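Local coordinates for protein F420-reducing hydrogenase, subunit beta (Methanothermobacter marburgensis, PDB 4OMF) that probably passes electrons from hydrogen oxidation through its iron-sulfur cluster and FAD to coenzyme F420, as the flavin-bearing subunit of a methanogen hydrogenase, at residues A62-S65 with D66-K69. Sequence-based numbering, arbitrary orientation.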
ATOM      1  N   ALA C  62     -26.210  17.945   7.382  1.00 25.75           N
ATOM      2  CA  ALA C  62     -27.166  19.045   7.313  1.00 20.67           C
ATOM      3  C   ALA C  62     -27.441  19.537   8.710  1.00 19.92           C
ATOM      4  O   ALA C  62     -27.705  18.728   9.598  1.00 19.56           O
ATOM      5  CB  ALA C  62     -28.489  18.594   6.626  1.00 22.40           C
ATOM      6  N   MET C  63     -27.410  20.849   8.909  1.00 22.46           N
ATOM      7  CA  MET C  63     -27.643  21.417  10.233  1.00 22.89           C
ATOM      8  C   MET C  63     -28.743  22.484  10.203  1.00 27.33           C
ATOM      9  O   MET C  63     -28.916  23.243  11.162  1.00 27.84           O
ATOM     10  CB  MET C  63     -26.336  21.981  10.794  1.00 26.70           C
ATOM     11  CG  MET C  63     -25.368  20.867  11.115  1.00 25.88           C
ATOM     12  SD  MET C  63     -23.848  21.325  11.953  1.00 28.72           S
ATOM     13  CE  MET C  63     -24.405  22.020  13.528  1.00 24.59           C
ATOM     14  N   SER C  64     -29.489  22.526   9.097  1.00 29.78           N
ATOM     15  CA  SER C  64     -30.664  23.391   8.970  1.00 30.83           C
ATOM     16  C   SER C  64     -31.759  22.692   8.155  1.00 27.77           C
ATOM     17  O   SER C  64     -31.485  21.729   7.432  1.00 23.47           O
ATOM     18  CB  SER C  64     -30.296  24.725   8.309  1.00 31.26           C
ATOM     19  OG  SER C  64     -29.974  24.529   6.938  1.00 26.84           O
ATOM     20  N   SER C  65     -32.992  23.176   8.282  1.00 26.64           N
ATOM     21  CA  SER C  65     -34.110  22.653   7.492  1.00 28.71           C
ATOM     22  C   SER C  65     -33.880  22.854   6.008  1.00 25.88           C
ATOM     23  O   SER C  65     -34.229  21.990   5.202  1.00 26.11           O
ATOM     24  CB  SER C  65     -35.415  23.327   7.900  1.00 32.92           C
ATOM     25  OG  SER C  65     -35.246  24.732   7.907  1.00 39.41           O
ATOM     26  N   ASP C  66     -33.316  24.012   5.646  1.00 26.28           N
ATOM     27  CA  ASP C  66     -32.973  24.280   4.247  1.00 24.97           C
ATOM     28  C   ASP C  66     -32.048  23.204   3.676  1.00 24.35           C
ATOM     29  O   ASP C  66     -32.246  22.750   2.549  1.00 25.32           O
ATOM     30  CB  ASP C  66     -32.313  25.654   4.096  1.00 29.66           C
ATOM     31  CG  ASP C  66     -33.322  26.793   4.046  1.00 34.44           C
ATOM     32  OD1 ASP C  66     -34.548  26.530   4.046  1.00 28.90           O
ATOM     33  OD2 ASP C  66     -32.876  27.959   3.990  1.00 46.03           O
ATOM     34  N   GLU C  67     -31.042  22.790   4.448  1.00 23.86           N
ATOM     35  CA  GLU C  67     -30.105  21.788   3.964  1.00 23.67           C
ATOM     36  C   GLU C  67     -30.757  20.409   3.869  1.00 24.76           C
ATOM     37  O   GLU C  67     -30.438  19.615   2.963  1.00 19.26           O
ATOM     38  CB  GLU C  67     -28.865  21.724   4.862  1.00 23.90           C
ATOM     39  CG  GLU C  67     -27.919  22.883   4.666  1.00 26.97           C
ATOM     40  CD  GLU C  67     -26.802  22.913   5.711  1.00 33.24           C
ATOM     41  OE1 GLU C  67     -27.037  22.475   6.857  1.00 34.46           O
ATOM     42  OE2 GLU C  67     -25.694  23.390   5.381  1.00 35.44           O
ATOM     43  N   LEU C  68     -31.664  20.123   4.798  1.00 22.42           N
ATOM     44  CA  LEU C  68     -32.422  18.864   4.742  1.00 22.83           C
ATOM     45  C   LEU C  68     -33.282  18.846   3.488  1.00 19.83           C
ATOM     46  O   LEU C  68     -33.359  17.844   2.776  1.00 23.98           O
ATOM     47  CB  LEU C  68     -33.298  18.702   5.980  1.00 22.05           C
ATOM     48  CG  LEU C  68     -32.535  18.428   7.273  1.00 23.89           C
ATOM     49  CD1 LEU C  68     -33.475  18.467   8.505  1.00 21.65           C
ATOM     50  CD2 LEU C  68     -31.821  17.096   7.173  1.00 19.51           C
ATOM     51  N   LYS C  69     -33.960  19.956   3.249  1.00 18.69           N
ATOM     52  CA  LYS C  69     -34.826  20.081   2.082  1.00 21.12           C
ATOM     53  C   LYS C  69     -34.022  19.958   0.785  1.00 23.35           C
ATOM     54  O   LYS C  69     -34.490  19.371  -0.189  1.00 24.32           O
ATOM     55  CB  LYS C  69     -35.566  21.413   2.111  1.00 19.71           C
ATOM     56  CG  LYS C  69     -36.702  21.438   3.107  1.00 27.68           C
ATOM     57  CD  LYS C  69     -37.418  22.768   3.081  1.00 34.13           C
ATOM     58  CE  LYS C  69     -38.367  22.904   4.260  1.00 39.75           C
ATOM     59  NZ  LYS C  69     -38.871  24.309   4.377  1.00 38.53           N
TER
HETATM   60  O   HOH W   1     -36.608  25.441   5.612  1.00 43.56           O
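Ser64 and Glu67 form a capping box at the start of helix 65-70. In one half, Glu67 N donates to Ser64 OG at 3.2 Å; the hydroxyl reaches this N-H because chi1 of 70° tucks OG between the two backbone branches of Ser64. The reciprocal half is weak, Ser64 N lying 3.3 Å from Glu67 OE1 at an angle of only 121°. The firmer bond to that carboxylate comes one residue earlier: Met63 N meets Glu67 OE1 at 2.6 Å, almost straight at 176° and arriving close to the line of the C-O bond. One oxygen thus takes the amide of Met63 firmly and that of Ser64 weakly. Behind the cap, Leu68 N and Lys69 N donate to Ser64 O and Ser65 O, the first i to i+4 bonds of the helix. At the root of the Glu67 side chain, Ala62 CB touches Glu67 CB (3.6 Å) and Leu68 CD2 (3.7 Å). One water links Ser65 OG, Asp66 OD1 and Lys69 NZ, the ammonium also forming a salt bridge with Glu18. The cap lies where strand 56-62, outermost in the large sheet within this chain, gives way to helix 65-70, with Leu68 packed on Val47 of strand 44-51 and on Leu33, Ala34 and Leu37 of helix 28-39.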